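Local structure of ADP-ribosylating toxin CARDS (Mycoplasma pneumoniae, 4TLV) at residues V442-G447 against G471-D476; Y454-L459 against K467-Q472; S460-Q465 against G561-G566; L555-S560 against D580-K585. The protein transfers the ADP-ribosyl group of NAD(+) to multiple target proteins, acting as the main virulence factor of its bacterium, and causes vacuoles in mammalian cells. All coordinates share one frame; numbering follows the deposited sequence.

Contact 1. Residues V442-G447 against G471-D476; sequences VDVQLG and GQIFYD
V442 and Y475 form an antiparallel hydrogen-bonded pair where strand 441-443 meets strand 473-476 in the D3 beta-trefoil. V442 N gives a nearly straight bond to Y475 O (2.8 Å, 175°), and Y475 N returns one to V442 O in the plane of that carbonyl. One step on, D443 and F474 make a non-hydrogen-bonded pair. The chain then turns off the strand, and V444 N (2.9 Å) and Q445 N (3.2 Å) both bond to I473 O. The side chain that hydrogen-bonds across the contact is that of D443: with CG anti to the backbone N (chi1 -174°) it reaches back along the neighbouring segment, and OD2 takes G471 N at 2.8 Å from above the carboxylate plane. Its other oxygen, OD1, accepts from a water that in turn accepts from Q472 N.

Apolar contacts pack beside this loop. I473 CG2 lies 3.8 Å from L446 CG, the two side chains at about a right angle, while V444 CG1 rests 3.7 Å from Y475 CB; the branched aliphatic chains of V444, L446 and I473 suit their burial. Because one carboxylate serves two successive amides, directly and through water, D443 ties down the bend just before strand 473-476 begins.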
loop_
_atom_site.group_PDB
_atom_site.type_symbol
_atom_site.label_atom_id
_atom_site.label_comp_id
_atom_site.label_asym_id
_atom_site.label_seq_id
_atom_site.Cartn_x
_atom_site.Cartn_y
_atom_site.Cartn_z
ATOM N N VAL A 442 -1.324 -0.770 -8.785
ATOM C CA VAL A 442 -1.694 -2.064 -8.193
ATOM C C VAL A 442 -1.462 -3.162 -9.217
ATOM O O VAL A 442 -1.856 -3.020 -10.380
ATOM C CB VAL A 442 -3.197 -2.133 -7.789
ATOM C CG1 VAL A 442 -3.509 -3.490 -7.134
ATOM C CG2 VAL A 442 -3.555 -0.992 -6.855
ATOM N N ASP A 443 -0.783 -4.229 -8.808
ATOM C CA ASP A 443 -0.632 -5.409 -9.670
ATOM C C ASP A 443 -1.953 -6.166 -9.654
ATOM O O ASP A 443 -2.352 -6.699 -8.616
ATOM C CB ASP A 443 0.513 -6.293 -9.161
ATOM C CG ASP A 443 0.825 -7.478 -10.098
ATOM O OD1 ASP A 443 0.010 -7.801 -10.981
ATOM O OD2 ASP A 443 1.902 -8.091 -9.935
ATOM N N VAL A 444 -2.672 -6.153 -10.775
ATOM C CA VAL A 444 -3.991 -6.786 -10.818
ATOM C C VAL A 444 -3.956 -8.130 -11.552
ATOM O O VAL A 444 -4.879 -8.936 -11.424
ATOM C CB VAL A 444 -5.080 -5.848 -11.402
ATOM C CG1 VAL A 444 -5.357 -4.677 -10.442
ATOM C CG2 VAL A 444 -4.674 -5.328 -12.797
ATOM N N GLN A 445 -2.885 -8.378 -12.307
ATOM C CA GLN A 445 -2.673 -9.709 -12.851
ATOM C C GLN A 445 -3.938 -10.265 -13.555
ATOM O O GLN A 445 -4.324 -11.415 -13.332
ATOM C CB GLN A 445 -2.244 -10.627 -11.711
ATOM C CG GLN A 445 -1.520 -11.890 -12.121
ATOM C CD GLN A 445 -0.937 -12.658 -10.936
ATOM O OE1 GLN A 445 -1.394 -12.520 -9.797
ATOM N NE2 GLN A 445 0.076 -13.481 -11.209
ATOM N N LEU A 446 -4.575 -9.453 -14.399
ATOM C CA LEU A 446 -5.873 -9.831 -14.988
ATOM C C LEU A 446 -5.761 -11.086 -15.827
ATOM O O LEU A 446 -4.778 -11.284 -16.527
ATOM C CB LEU A 446 -6.463 -8.717 -15.849
ATOM C CG LEU A 446 -6.591 -7.340 -15.189
ATOM C CD1 LEU A 446 -7.240 -6.380 -16.160
ATOM C CD2 LEU A 446 -7.381 -7.430 -13.865
ATOM N N GLY A 447 -6.786 -11.926 -15.767
ATOM C CA GLY A 447 -6.811 -13.120 -16.593
ATOM C C GLY A 447 -8.221 -13.668 -16.653
ATOM O O GLY A 447 -9.161 -13.036 -16.190
ATOM N N GLY A 471 3.634 -8.865 -11.973
ATOM C CA GLY A 471 4.424 -7.731 -12.415
ATOM C C GLY A 471 4.197 -7.310 -13.854
ATOM O O GLY A 471 5.095 -6.721 -14.483
ATOM N N GLN A 472 3.001 -7.575 -14.378
ATOM C CA GLN A 472 2.729 -7.310 -15.795
ATOM C C GLN A 472 1.519 -6.415 -16.080
ATOM O O GLN A 472 1.580 -5.510 -16.912
ATOM C CB GLN A 472 2.554 -8.633 -16.555
ATOM C CG GLN A 472 2.528 -8.424 -18.057
ATOM C CD GLN A 472 2.534 -9.715 -18.812
ATOM O OE1 GLN A 472 3.576 -10.182 -19.269
ATOM N NE2 GLN A 472 1.369 -10.313 -18.938
ATOM N N ILE A 473 0.415 -6.679 -15.396
ATOM C CA ILE A 473 -0.811 -5.942 -15.646
ATOM C C ILE A 473 -1.190 -5.205 -14.385
ATOM O O ILE A 473 -1.320 -5.812 -13.319
ATOM C CB ILE A 473 -1.962 -6.893 -16.083
ATOM C CG1 ILE A 473 -1.476 -7.780 -17.239
ATOM C CG2 ILE A 473 -3.187 -6.077 -16.456
ATOM C CD1 ILE A 473 -2.559 -8.581 -17.962
ATOM N N PHE A 474 -1.367 -3.901 -14.522
ATOM C CA PHE A 474 -1.503 -3.000 -13.389
ATOM C C PHE A 474 -2.701 -2.092 -13.514
ATOM O O PHE A 474 -3.208 -1.844 -14.605
ATOM C CB PHE A 474 -0.269 -2.100 -13.296
ATOM C CG PHE A 474 1.010 -2.846 -13.066
ATOM C CD1 PHE A 474 1.738 -3.331 -14.143
ATOM C CD2 PHE A 474 1.494 -3.050 -11.780
ATOM C CE1 PHE A 474 2.925 -4.003 -13.952
ATOM C CE2 PHE A 474 2.690 -3.729 -11.584
ATOM C CZ PHE A 474 3.409 -4.199 -12.685
ATOM N N TYR A 475 -3.142 -1.583 -12.368
ATOM C CA TYR A 475 -4.184 -0.577 -12.330
ATOM C C TYR A 475 -3.610 0.653 -11.649
ATOM O O TYR A 475 -3.080 0.552 -10.543
ATOM C CB TYR A 475 -5.355 -1.138 -11.537
ATOM C CG TYR A 475 -6.599 -0.274 -11.453
ATOM C CD1 TYR A 475 -7.466 -0.151 -12.530
ATOM C CD2 TYR A 475 -6.947 0.348 -10.270
ATOM C CE1 TYR A 475 -8.639 0.608 -12.435
ATOM C CE2 TYR A 475 -8.113 1.098 -10.161
ATOM C CZ TYR A 475 -8.958 1.225 -11.248
ATOM O OH TYR A 475 -10.121 1.967 -11.110
ATOM N N ASP A 476 -3.671 1.800 -12.320
ATOM C CA ASP A 476 -3.150 3.041 -11.745
ATOM C C ASP A 476 -4.225 3.702 -10.907
ATOM O O ASP A 476 -5.198 4.217 -11.444
ATOM C CB ASP A 476 -2.701 4.018 -12.827
ATOM C CG ASP A 476 -2.325 5.367 -12.248
ATOM O OD1 ASP A 476 -1.877 5.413 -11.073
ATOM O OD2 ASP A 476 -2.515 6.379 -12.943
HETATM O O HOH W 1 0.563 -8.868 -13.378
#

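Contact 2. Residues Y454-L459 against K467-Q472; sequences YYTPQL and KTPDGQ
Strand 453-457 runs past the loop 467-472 within the D3 beta-trefoil, with the closest CA atoms pairing Y454 with K467 (5.0 Å) and T456 with T468 (4.9 Å). The backbones are joined through water: one molecule donates to Y455 O and accepts from T468 N, bridging two segments that do not pair as strands here.

K467 runs alongside the Y454 side chain in the same direction. The lysine chain, extended beyond CG, follows the tyrosine, CG 4.0 Å from Y454 CD2 and CD over one face of the ring toward its rim. Its NZ is 5.4 Å from the centroid of the Y454 ring, a long cation-pi approach that can add little attraction, so the aliphatic part makes the closer contact. A lysine suits this exposed edge, since its methylenes pack on one face of the ring while NZ stays well above the plane.

Further along, T456 and T468 cross obliquely and bring their hydroxyls together, OG1 to OG1, at 2.7 Å. T468 OG1 also hydrogen-bonds to L446 O, so this small polar side chain links the loop to the one after strand 441-443. P457 fits beside it, its CD 3.8 Å from T468 OG1. T456 OG1, anti to its own N (chi1 -169°), faces the loop and also hydrogen-bonds to a second water, 2.7 Å from that oxygen.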
loop_
_atom_site.group_PDB
_atom_site.type_symbol
_atom_site.label_atom_id
_atom_site.label_comp_id
_atom_site.label_asym_id
_atom_site.label_seq_id
_atom_site.Cartn_x
_atom_site.Cartn_y
_atom_site.Cartn_z
ATOM N N TYR A 454 -5.967 -21.600 -17.065
ATOM C CA TYR A 454 -5.821 -20.142 -17.013
ATOM C C TYR A 454 -5.442 -19.515 -18.353
ATOM O O TYR A 454 -4.667 -20.083 -19.131
ATOM C CB TYR A 454 -4.769 -19.754 -15.967
ATOM C CG TYR A 454 -5.163 -20.112 -14.559
ATOM C CD1 TYR A 454 -5.008 -21.407 -14.086
ATOM C CD2 TYR A 454 -5.712 -19.159 -13.707
ATOM C CE1 TYR A 454 -5.371 -21.746 -12.800
ATOM C CE2 TYR A 454 -6.080 -19.489 -12.409
ATOM C CZ TYR A 454 -5.909 -20.783 -11.963
ATOM O OH TYR A 454 -6.268 -21.119 -10.676
ATOM N N TYR A 455 -5.972 -18.324 -18.597
ATOM C CA TYR A 455 -5.622 -17.533 -19.765
ATOM C C TYR A 455 -5.210 -16.123 -19.375
ATOM O O TYR A 455 -5.654 -15.589 -18.358
ATOM C CB TYR A 455 -6.800 -17.444 -20.714
ATOM C CG TYR A 455 -7.189 -18.790 -21.291
ATOM C CD1 TYR A 455 -8.035 -19.643 -20.593
ATOM C CD2 TYR A 455 -6.705 -19.202 -22.530
ATOM C CE1 TYR A 455 -8.404 -20.888 -21.117
ATOM C CE2 TYR A 455 -7.066 -20.444 -23.067
ATOM C CZ TYR A 455 -7.912 -21.271 -22.360
ATOM O OH TYR A 455 -8.260 -22.496 -22.892
ATOM N N THR A 456 -4.390 -15.522 -20.226
ATOM C CA THR A 456 -3.832 -14.198 -19.990
ATOM C C THR A 456 -4.041 -13.337 -21.244
ATOM O O THR A 456 -4.014 -13.844 -22.372
ATOM C CB THR A 456 -2.331 -14.306 -19.614
ATOM O OG1 THR A 456 -1.855 -13.046 -19.132
ATOM C CG2 THR A 456 -1.490 -14.748 -20.824
ATOM N N PRO A 457 -4.270 -12.030 -21.062
ATOM C CA PRO A 457 -4.460 -11.141 -22.211
ATOM C C PRO A 457 -3.170 -11.016 -23.012
ATOM O O PRO A 457 -2.072 -11.141 -22.453
ATOM C CB PRO A 457 -4.777 -9.785 -21.570
ATOM C CG PRO A 457 -4.959 -10.047 -20.119
ATOM C CD PRO A 457 -4.235 -11.296 -19.791
ATOM N N GLN A 458 -3.310 -10.799 -24.314
ATOM C CA GLN A 458 -2.175 -10.495 -25.190
ATOM C C GLN A 458 -2.413 -9.116 -25.765
ATOM O O GLN A 458 -3.562 -8.681 -25.873
ATOM C CB GLN A 458 -2.083 -11.507 -26.335
ATOM C CG GLN A 458 -1.798 -12.928 -25.900
ATOM C CD GLN A 458 -0.315 -13.209 -25.674
ATOM O OE1 GLN A 458 0.100 -13.569 -24.571
ATOM N NE2 GLN A 458 0.484 -13.058 -26.723
ATOM N N LEU A 459 -1.337 -8.439 -26.169
ATOM C CA LEU A 459 -1.442 -7.069 -26.644
ATOM C C LEU A 459 -2.260 -6.987 -27.922
ATOM O O LEU A 459 -2.792 -5.936 -28.264
ATOM C CB LEU A 459 -0.046 -6.477 -26.855
ATOM C CG LEU A 459 0.687 -6.177 -25.545
ATOM C CD1 LEU A 459 2.136 -5.743 -25.813
ATOM C CD2 LEU A 459 -0.069 -5.105 -24.780
ATOM N N LYS A 467 -1.180 -18.743 -16.916
ATOM C CA LYS A 467 -1.580 -17.839 -15.863
ATOM C C LYS A 467 -0.831 -16.517 -16.058
ATOM O O LYS A 467 0.346 -16.512 -16.409
ATOM C CB LYS A 467 -1.301 -18.456 -14.492
ATOM C CG LYS A 467 -2.026 -17.744 -13.350
ATOM C CD LYS A 467 -1.824 -18.462 -12.019
ATOM C CE LYS A 467 -2.343 -17.621 -10.853
ATOM N NZ LYS A 467 -2.259 -18.348 -9.550
ATOM N N THR A 468 -1.529 -15.403 -15.884
ATOM C CA THR A 468 -0.907 -14.092 -16.017
ATOM C C THR A 468 0.233 -13.983 -15.011
ATOM O O THR A 468 0.052 -14.281 -13.831
ATOM C CB THR A 468 -1.930 -12.987 -15.764
ATOM O OG1 THR A 468 -2.993 -13.098 -16.722
ATOM C CG2 THR A 468 -1.283 -11.617 -15.887
ATOM N N PRO A 469 1.427 -13.585 -15.473
ATOM C CA PRO A 469 2.524 -13.504 -14.503
ATOM C C PRO A 469 2.398 -12.292 -13.584
ATOM O O PRO A 469 1.724 -11.310 -13.911
ATOM C CB PRO A 469 3.759 -13.338 -15.388
ATOM C CG PRO A 469 3.246 -12.637 -16.600
ATOM C CD PRO A 469 1.866 -13.234 -16.835
ATOM N N ASP A 470 3.065 -12.365 -12.441
ATOM C CA ASP A 470 3.194 -11.210 -11.566
ATOM C C ASP A 470 3.948 -10.110 -12.306
ATOM O O ASP A 470 4.801 -10.388 -13.151
ATOM C CB ASP A 470 3.988 -11.579 -10.313
ATOM C CG ASP A 470 3.302 -12.640 -9.479
ATOM O OD1 ASP A 470 2.183 -12.373 -8.990
ATOM O OD2 ASP A 470 3.885 -13.730 -9.312
ATOM N N GLY A 471 3.634 -8.865 -11.973
ATOM C CA GLY A 471 4.424 -7.731 -12.415
ATOM C C GLY A 471 4.197 -7.310 -13.854
ATOM O O GLY A 471 5.095 -6.721 -14.483
ATOM N N GLN A 472 3.001 -7.575 -14.378
ATOM C CA GLN A 472 2.729 -7.310 -15.795
ATOM C C GLN A 472 1.519 -6.415 -16.080
ATOM O O GLN A 472 1.580 -5.510 -16.912
ATOM C CB GLN A 472 2.554 -8.633 -16.555
ATOM C CG GLN A 472 2.528 -8.424 -18.057
ATOM C CD GLN A 472 2.534 -9.715 -18.812
ATOM O OE1 GLN A 472 3.576 -10.182 -19.269
ATOM N NE2 GLN A 472 1.369 -10.313 -18.938
HETATM O O HOH W 2 -4.405 -16.014 -15.663
HETATM O O HOH W 3 0.440 -12.150 -20.254
#

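Contact 3. Residues S460-Q465 against G561-G566; sequences SGWSYQ and GSRWGG
S463 OG donates to G565 O at 2.6 Å, in the carbonyl plane and on a lone pair. In the D3 beta-trefoil this joins strand 463-464, of a small three-stranded sheet, to the loop between strands 554-558 and 567-570. Beside it, the six-membered ring of W462 lies against the turn: CE3 is 3.5 Å from G566 CA, and CZ3 meets R563 O in the plane of the indole, at its edge. A water accepts from S463 N and donates to W564 O, while sitting over one face of the W564 ring.

Two turns set these groups in place, type I from G561 to W564 and type II from R563 to G566. G565, at phi 85°, takes a backbone shape that calls for glycine, and G566 lets the W462 ring come close to its CA. Within the first segment, S460 OG accepts from W462 N in an ST turn. The hydroxyl of S463 also accepts from the indole NE1 atoms of W448 and W567. One small serine therefore both donates and accepts, tying strand 463-464 to the loop 561-566 and to W448 of strand 448-450.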
loop_
_atom_site.group_PDB
_atom_site.type_symbol
_atom_site.label_atom_id
_atom_site.label_comp_id
_atom_site.label_asym_id
_atom_site.label_seq_id
_atom_site.Cartn_x
_atom_site.Cartn_y
_atom_site.Cartn_z
ATOM N N SER A 460 -2.354 -8.110 -28.620
ATOM C CA SER A 460 -3.159 -8.209 -29.839
ATOM C C SER A 460 -4.669 -8.108 -29.586
ATOM O O SER A 460 -5.446 -7.851 -30.512
ATOM C CB SER A 460 -2.880 -9.556 -30.499
ATOM O OG SER A 460 -3.232 -10.618 -29.612
ATOM N N GLY A 461 -5.089 -8.346 -28.343
ATOM C CA GLY A 461 -6.506 -8.422 -28.037
ATOM C C GLY A 461 -6.970 -9.863 -27.883
ATOM O O GLY A 461 -8.109 -10.122 -27.478
ATOM N N TRP A 462 -6.089 -10.810 -28.190
ATOM C CA TRP A 462 -6.396 -12.225 -27.975
ATOM C C TRP A 462 -5.917 -12.680 -26.589
ATOM O O TRP A 462 -5.545 -11.842 -25.749
ATOM C CB TRP A 462 -5.781 -13.095 -29.088
ATOM C CG TRP A 462 -6.249 -12.680 -30.445
ATOM C CD1 TRP A 462 -5.491 -12.119 -31.447
ATOM C CD2 TRP A 462 -7.587 -12.754 -30.951
ATOM N NE1 TRP A 462 -6.279 -11.845 -32.542
ATOM C CE2 TRP A 462 -7.569 -12.227 -32.264
ATOM C CE3 TRP A 462 -8.802 -13.213 -30.423
ATOM C CZ2 TRP A 462 -8.722 -12.150 -33.056
ATOM C CZ3 TRP A 462 -9.943 -13.138 -31.211
ATOM C CH2 TRP A 462 -9.893 -12.611 -32.516
ATOM N N SER A 463 -5.953 -13.993 -26.348
ATOM C CA SER A 463 -5.437 -14.569 -25.105
ATOM C C SER A 463 -4.463 -15.696 -25.379
ATOM O O SER A 463 -4.536 -16.373 -26.406
ATOM C CB SER A 463 -6.567 -15.113 -24.210
ATOM O OG SER A 463 -7.593 -14.164 -24.063
ATOM N N TYR A 464 -3.573 -15.903 -24.423
ATOM C CA TYR A 464 -2.605 -16.984 -24.432
ATOM C C TYR A 464 -2.999 -17.885 -23.272
ATOM O O TYR A 464 -3.514 -17.409 -22.256
ATOM C CB TYR A 464 -1.225 -16.366 -24.212
ATOM C CG TYR A 464 -0.007 -17.263 -24.225
ATOM C CD1 TYR A 464 0.135 -18.298 -23.311
ATOM C CD2 TYR A 464 1.046 -17.019 -25.105
ATOM C CE1 TYR A 464 1.277 -19.103 -23.294
ATOM C CE2 TYR A 464 2.197 -17.813 -25.098
ATOM C CZ TYR A 464 2.304 -18.854 -24.188
ATOM O OH TYR A 464 3.434 -19.645 -24.166
ATOM N N GLN A 465 -2.775 -19.185 -23.414
ATOM C CA GLN A 465 -3.149 -20.115 -22.364
ATOM C C GLN A 465 -2.019 -20.290 -21.369
ATOM O O GLN A 465 -1.131 -21.118 -21.551
ATOM C CB GLN A 465 -3.578 -21.468 -22.945
ATOM C CG GLN A 465 -4.355 -22.339 -21.955
ATOM C CD GLN A 465 -3.464 -23.058 -20.968
ATOM O OE1 GLN A 465 -2.737 -23.986 -21.331
ATOM N NE2 GLN A 465 -3.530 -22.650 -19.701
ATOM N N GLY A 561 -14.870 -20.940 -30.223
ATOM C CA GLY A 561 -15.033 -20.556 -31.614
ATOM C C GLY A 561 -13.772 -19.920 -32.187
ATOM O O GLY A 561 -12.725 -19.888 -31.531
ATOM N N SER A 562 -13.875 -19.399 -33.406
ATOM C CA SER A 562 -12.712 -18.874 -34.119
ATOM C C SER A 562 -12.135 -17.612 -33.465
ATOM O O SER A 562 -10.957 -17.299 -33.653
ATOM C CB SER A 562 -13.065 -18.596 -35.583
ATOM O OG SER A 562 -14.028 -17.559 -35.688
ATOM N N ARG A 563 -12.971 -16.893 -32.720
ATOM C CA ARG A 563 -12.557 -15.680 -32.007
ATOM C C ARG A 563 -12.351 -15.933 -30.508
ATOM O O ARG A 563 -12.455 -15.009 -29.690
ATOM C CB ARG A 563 -13.598 -14.575 -32.198
ATOM C CG ARG A 563 -13.840 -14.188 -33.655
ATOM C CD ARG A 563 -15.049 -13.276 -33.763
ATOM N NE ARG A 563 -15.068 -12.529 -35.016
ATOM C CZ ARG A 563 -16.016 -11.656 -35.349
ATOM N NH1 ARG A 563 -17.029 -11.423 -34.521
ATOM N NH2 ARG A 563 -15.956 -11.016 -36.511
ATOM N N TRP A 564 -12.052 -17.173 -30.144
ATOM C CA TRP A 564 -11.856 -17.500 -28.739
ATOM C C TRP A 564 -10.727 -16.662 -28.159
ATOM O O TRP A 564 -9.733 -16.405 -28.832
ATOM C CB TRP A 564 -11.562 -18.984 -28.550
ATOM C CG TRP A 564 -10.157 -19.406 -28.873
ATOM C CD1 TRP A 564 -9.718 -19.958 -30.042
ATOM C CD2 TRP A 564 -9.019 -19.340 -28.008
ATOM N NE1 TRP A 564 -8.375 -20.236 -29.962
ATOM C CE2 TRP A 564 -7.918 -19.858 -28.724
ATOM C CE3 TRP A 564 -8.816 -18.878 -26.700
ATOM C CZ2 TRP A 564 -6.631 -19.927 -28.179
ATOM C CZ3 TRP A 564 -7.543 -18.949 -26.161
ATOM C CH2 TRP A 564 -6.465 -19.472 -26.900
ATOM N N GLY A 565 -10.888 -16.216 -26.918
ATOM C CA GLY A 565 -9.830 -15.479 -26.255
ATOM C C GLY A 565 -9.833 -14.000 -26.567
ATOM O O GLY A 565 -8.992 -13.259 -26.060
ATOM N N GLY A 566 -10.781 -13.561 -27.388
ATOM C CA GLY A 566 -10.862 -12.160 -27.758
ATOM C C GLY A 566 -11.515 -11.298 -26.689
ATOM O O GLY A 566 -12.631 -11.575 -26.247
HETATM O O HOH W 4 -6.896 -16.088 -28.146
#

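Contact 4. Residues L555-S560 against D580-K585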
loop_
_atom_site.group_PDB
_atom_site.type_symbol
_atom_site.label_atom_id
_atom_site.label_comp_id
_atom_site.label_asym_id
_atom_site.label_seq_id
_atom_site.Cartn_x
_atom_site.Cartn_y
_atom_site.Cartn_z
ATOM N N LEU A 555 -16.269 -5.184 -19.782
ATOM C CA LEU A 555 -15.190 -6.023 -20.300
ATOM C C LEU A 555 -15.581 -7.492 -20.230
ATOM O O LEU A 555 -15.982 -7.983 -19.173
ATOM C CB LEU A 555 -13.908 -5.796 -19.483
ATOM C CG LEU A 555 -12.619 -6.358 -20.071
ATOM C CD1 LEU A 555 -12.306 -5.630 -21.398
ATOM C CD2 LEU A 555 -11.464 -6.217 -19.096
ATOM N N LYS A 556 -15.454 -8.198 -21.354
ATOM C CA LYS A 556 -15.663 -9.638 -21.384
ATOM C C LYS A 556 -14.699 -10.322 -22.349
ATOM O O LYS A 556 -13.976 -9.653 -23.092
ATOM C CB LYS A 556 -17.108 -9.974 -21.784
ATOM C CG LYS A 556 -18.165 -9.372 -20.882
ATOM C CD LYS A 556 -19.528 -10.012 -21.154
ATOM C CE LYS A 556 -20.661 -9.166 -20.598
ATOM N NZ LYS A 556 -21.987 -9.742 -20.973
ATOM N N VAL A 557 -14.693 -11.655 -22.328
ATOM C CA VAL A 557 -13.842 -12.446 -23.213
ATOM C C VAL A 557 -14.651 -13.554 -23.902
ATOM O O VAL A 557 -15.480 -14.219 -23.276
ATOM C CB VAL A 557 -12.693 -13.128 -22.453
ATOM C CG1 VAL A 557 -11.735 -13.764 -23.426
ATOM C CG2 VAL A 557 -11.948 -12.137 -21.601
ATOM N N ILE A 558 -14.402 -13.757 -25.191
ATOM C CA ILE A 558 -15.070 -14.831 -25.929
ATOM C C ILE A 558 -14.495 -16.179 -25.534
ATOM O O ILE A 558 -13.282 -16.347 -25.465
ATOM C CB ILE A 558 -14.971 -14.616 -27.460
ATOM C CG1 ILE A 558 -15.644 -13.299 -27.834
ATOM C CG2 ILE A 558 -15.616 -15.794 -28.203
ATOM C CD1 ILE A 558 -15.439 -12.869 -29.290
ATOM N N ILE A 559 -15.364 -17.149 -25.258
ATOM C CA ILE A 559 -14.908 -18.421 -24.716
ATOM C C ILE A 559 -14.472 -19.448 -25.760
ATOM O O ILE A 559 -13.481 -20.158 -25.570
ATOM C CB ILE A 559 -15.981 -19.067 -23.798
ATOM C CG1 ILE A 559 -16.136 -18.262 -22.514
ATOM C CG2 ILE A 559 -15.600 -20.485 -23.478
ATOM C CD1 ILE A 559 -17.145 -18.883 -21.525
ATOM N N SER A 560 -15.210 -19.541 -26.857
ATOM C CA SER A 560 -14.920 -20.590 -27.828
ATOM C C SER A 560 -15.205 -20.110 -29.240
ATOM O O SER A 560 -15.709 -19.003 -29.438
ATOM C CB SER A 560 -15.739 -21.841 -27.514
ATOM O OG SER A 560 -17.108 -21.599 -27.770
ATOM N N ASP A 580 -17.723 -13.300 -18.405
ATOM C CA ASP A 580 -17.667 -11.954 -17.849
ATOM C C ASP A 580 -16.929 -11.892 -16.512
ATOM O O ASP A 580 -16.707 -10.813 -15.968
ATOM C CB ASP A 580 -19.056 -11.303 -17.771
ATOM C CG ASP A 580 -19.990 -11.978 -16.789
ATOM O OD1 ASP A 580 -19.610 -12.967 -16.120
ATOM O OD2 ASP A 580 -21.142 -11.494 -16.683
ATOM N N LYS A 581 -16.520 -13.041 -16.002
ATOM C CA LYS A 581 -15.743 -13.057 -14.771
ATOM C C LYS A 581 -14.260 -12.923 -15.104
ATOM O O LYS A 581 -13.693 -13.788 -15.775
ATOM C CB LYS A 581 -16.006 -14.333 -13.978
ATOM C CG LYS A 581 -17.449 -14.466 -13.508
ATOM C CD LYS A 581 -17.646 -15.755 -12.725
ATOM C CE LYS A 581 -17.593 -16.959 -13.644
ATOM N NZ LYS A 581 -16.474 -17.854 -13.267
ATOM N N ILE A 582 -13.649 -11.833 -14.645
ATOM C CA ILE A 582 -12.228 -11.603 -14.860
ATOM C C ILE A 582 -11.462 -11.960 -13.581
ATOM O O ILE A 582 -11.866 -11.560 -12.488
ATOM C CB ILE A 582 -11.947 -10.123 -15.245
ATOM C CG1 ILE A 582 -12.918 -9.623 -16.332
ATOM C CG2 ILE A 582 -10.457 -9.923 -15.645
ATOM C CD1 ILE A 582 -12.904 -10.486 -17.630
ATOM N N LEU A 583 -10.370 -12.716 -13.702
ATOM C CA LEU A 583 -9.520 -12.993 -12.545
ATOM C C LEU A 583 -8.740 -11.736 -12.173
ATOM O O LEU A 583 -8.159 -11.089 -13.050
ATOM C CB LEU A 583 -8.513 -14.106 -12.851
ATOM C CG LEU A 583 -9.037 -15.529 -13.026
ATOM C CD1 LEU A 583 -7.947 -16.413 -13.622
ATOM C CD2 LEU A 583 -9.473 -16.063 -11.677
ATOM N N VAL A 584 -8.700 -11.423 -10.878
ATOM C CA VAL A 584 -7.923 -10.295 -10.356
ATOM C C VAL A 584 -7.132 -10.756 -9.126
ATOM O O VAL A 584 -7.643 -11.516 -8.298
ATOM C CB VAL A 584 -8.835 -9.115 -9.933
ATOM C CG1 VAL A 584 -8.011 -7.816 -9.811
ATOM C CG2 VAL A 584 -9.976 -8.909 -10.938
ATOM N N LYS A 585 -5.893 -10.290 -9.001
ATOM C CA LYS A 585 -5.023 -10.725 -7.915
ATOM C C LYS A 585 -5.708 -10.551 -6.547
ATOM O O LYS A 585 -6.232 -9.484 -6.235
ATOM C CB LYS A 585 -3.700 -9.947 -7.972
ATOM C CG LYS A 585 -2.677 -10.289 -6.863
ATOM C CD LYS A 585 -1.292 -9.695 -7.211
ATOM C CE LYS A 585 -0.335 -9.695 -6.018
ATOM N NZ LYS A 585 -0.162 -11.066 -5.471
HETATM O O HOH W 5 -16.774 -8.064 -16.568
HETATM O O HOH W 6 -22.509 -12.198 -19.750
#
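K556 lies alongside D580 and makes the tight part of this contact: the methylenes of the lysine run along D580 CB, CD coming within 3.7 Å. With its CG beside the backbone N (chi1 -58°) and the rest extended, the lysine lays CG, CD and CE along D580 CB. The charged ends do not meet. K556 NZ and D580 OD2 stay 4.7 Å apart, linked by a water that accepts from NZ and gives only a weak bond to the carboxylate; the ammonium group instead has its salt bridge with E575 and a bond to D572 O.

The remainder is looser, a single approach of V557 CG2 to I582 CD1 at 4.4 Å and bridging by water. At the L555 end, a water donates to both L555 O (2.7 Å) and D580 O (2.8 Å), joining carbonyls that cannot bond each other. Strand 554-558 lies between strands 567-570 and 578-583 in the antiparallel sheet, and strand 543-548 follows beyond, touching D580 through H545 and I582 through I546.

All four contacts belong to the D3 beta-trefoil. Contacts 1 and 2 share G471 and Q472, their centres about 9 Å apart, and meet where Q445 NE2 bonds to T468 O at 2.7 Å. Contact 2 passes to contact 3 through neighbouring strands, with T456 N 2.9 Å from Y464 O, and touches contact 4 where Y454 CD2 lies 3.5 Å from L583 CD1. Contact 3 joins contact 4 as I558 pairs with both glycines of the turn, I558 O 2.8 Å from G565 N. Contact 4 returns to contact 1 where L583 N lies 2.8 Å from G447 O. Contacts 1 and 3 do not touch, their nearest atoms being about 7 Å apart. The ADP-ribosyltransferase activity resides in the N-terminal mART domain, which contact 1 reaches through the hydrogen bond of Y475 OH with R126.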